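Local coordinates for DUF3863 domain-containing protein (PDB 3LM3) that is of unknown function but is probably a glycoside hydrolase or carbohydrate deacetylase, at residues D155-R158 / Y159-E162. Residues are numbered along the deposited sequence; the frame is centred on the assembly and turned at random. Where two conformers were deposited one is given.
Sequences DNLR and YLAE
The guanidinium of Arg158 lies flat against the root of the next side chain: CB of Tyr159 sits 3.8 Å above its plane, over the centre of that face. The phenol stands almost square to it, the two planes 87° apart, so NH1 comes to the ring's edge, near the ring plane and 3.9 Å from Tyr159 CD2, without stacking. At its own edge the guanidinium meets the carboxylate of Asp155, one turn back. The grip is side-on, with two nitrogens on one oxygen: Arg158 NH2 reaches Asp155 OD1 at 3.0 Å on the syn side, while Arg158 NE reaches the same OD1 from above the carboxylate plane, at 3.1 Å. Both come from the same face, and a weak bond from NH2 to OD2 adds to the salt bridge. What brings the head back over Tyr159 is the bending of the arginine chain at chi2 (-82°) and chi3 (-55°). One turn ahead, Glu162 runs across Arg158 at about a right angle; its OE1 lies 3.4 Å from Arg158 CD and is joined to NH1 through a water that accepts from NH1 and donates to OE1. The guanidinium thus links two acids, Asp155 directly and Glu162 through the water. The backbone N-H groups of residues 159-162 bond to the carbonyls four residues earlier, as from Glu162 N to Arg158 O (2.9 Å). Tyr159 OH bonds to Ser128 on helix 120-138, whereas Leu157 and Leu160 pack on strand 168-172. Salt bridges from i to i+3 and side-chain contacts from i to i+4 are common along alpha-helices; here they form a partly exposed charged row on helix 154-163, the beta-alpha-beta crossover between parallel strands 146-148 and 168-172.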
loop_
_atom_site.group_PDB
_atom_site.type_symbol
_atom_site.label_atom_id
_atom_site.label_comp_id
_atom_site.label_asym_id
_atom_site.label_seq_id
_atom_site.Cartn_x
_atom_site.Cartn_y
_atom_site.Cartn_z
ATOM N N ASP A 155 10.527 -11.698 8.791
ATOM C CA ASP A 155 11.960 -11.702 9.031
ATOM C C ASP A 155 12.681 -10.562 8.311
ATOM O O ASP A 155 13.668 -9.995 8.811
ATOM C CB ASP A 155 12.580 -13.035 8.617
ATOM C CG ASP A 155 14.036 -13.096 8.930
ATOM O OD1 ASP A 155 14.349 -13.205 10.121
ATOM O OD2 ASP A 155 14.858 -12.995 8.001
ATOM N N ASN A 156 12.196 -10.198 7.125
ATOM C CA ASN A 156 12.785 -9.090 6.389
ATOM C C ASN A 156 12.583 -7.765 7.162
ATOM O O ASN A 156 13.437 -6.882 7.168
ATOM C CB ASN A 156 12.162 -8.935 5.002
ATOM C CG ASN A 156 12.302 -10.133 4.090
ATOM O OD1 ASN A 156 11.431 -10.325 3.225
ATOM N ND2 ASN A 156 13.380 -10.899 4.201
ATOM N N LEU A 157 11.412 -7.619 7.769
ATOM C CA LEU A 157 11.109 -6.406 8.537
ATOM C C LEU A 157 11.921 -6.320 9.824
ATOM O O LEU A 157 12.434 -5.256 10.189
ATOM C CB LEU A 157 9.603 -6.352 8.781
ATOM C CG LEU A 157 8.764 -6.431 7.508
ATOM C CD1 LEU A 157 7.274 -6.456 7.824
ATOM C CD2 LEU A 157 9.101 -5.272 6.600
ATOM N N ARG A 158 12.048 -7.447 10.523
ATOM C CA ARG A 158 12.947 -7.611 11.668
ATOM C C ARG A 158 14.362 -7.185 11.301
ATOM O O ARG A 158 15.039 -6.446 12.013
ATOM C CB ARG A 158 12.934 -9.103 12.036
ATOM C CG ARG A 158 13.842 -9.552 13.140
ATOM C CD ARG A 158 15.277 -9.796 12.692
ATOM N NE ARG A 158 15.541 -10.743 11.574
ATOM C CZ ARG A 158 16.782 -10.941 11.128
ATOM N NH1 ARG A 158 17.774 -10.219 11.662
ATOM N NH2 ARG A 158 17.052 -11.814 10.147
ATOM N N TYR A 159 14.831 -7.715 10.180
ATOM C CA TYR A 159 16.176 -7.423 9.721
ATOM C C TYR A 159 16.375 -5.922 9.450
ATOM O O TYR A 159 17.384 -5.327 9.825
ATOM C CB TYR A 159 16.469 -8.250 8.458
ATOM C CG TYR A 159 17.815 -8.026 7.832
ATOM C CD1 TYR A 159 17.999 -7.050 6.850
ATOM C CD2 TYR A 159 18.896 -8.810 8.210
ATOM C CE1 TYR A 159 19.244 -6.855 6.270
ATOM C CE2 TYR A 159 20.125 -8.638 7.630
ATOM C CZ TYR A 159 20.307 -7.657 6.669
ATOM O OH TYR A 159 21.571 -7.522 6.083
ATOM N N LEU A 160 15.420 -5.311 8.766
ATOM C CA LEU A 160 15.511 -3.871 8.494
ATOM C C LEU A 160 15.621 -3.097 9.781
ATOM O O LEU A 160 16.506 -2.247 9.916
ATOM C CB LEU A 160 14.298 -3.359 7.718
ATOM C CG LEU A 160 14.297 -3.748 6.259
ATOM C CD1 LEU A 160 12.996 -3.280 5.560
ATOM C CD2 LEU A 160 15.539 -3.244 5.526
ATOM N N ALA A 161 14.750 -3.402 10.745
ATOM C CA ALA A 161 14.712 -2.656 11.992
ATOM C C ALA A 161 16.014 -2.830 12.766
ATOM O O ALA A 161 16.607 -1.858 13.253
ATOM C CB ALA A 161 13.536 -3.131 12.856
ATOM N N GLU A 162 16.451 -4.078 12.917
ATOM C CA GLU A 162 17.511 -4.426 13.853
ATOM C C GLU A 162 18.889 -4.349 13.232
ATOM O O GLU A 162 19.861 -3.962 13.907
ATOM C CB GLU A 162 17.226 -5.799 14.469
ATOM C CG GLU A 162 15.900 -5.731 15.266
ATOM C CD GLU A 162 15.318 -7.045 15.793
ATOM O OE1 GLU A 162 15.929 -8.135 15.635
ATOM O OE2 GLU A 162 14.188 -6.966 16.370
HETATM O O HOH W 1 17.884 -9.012 14.348
#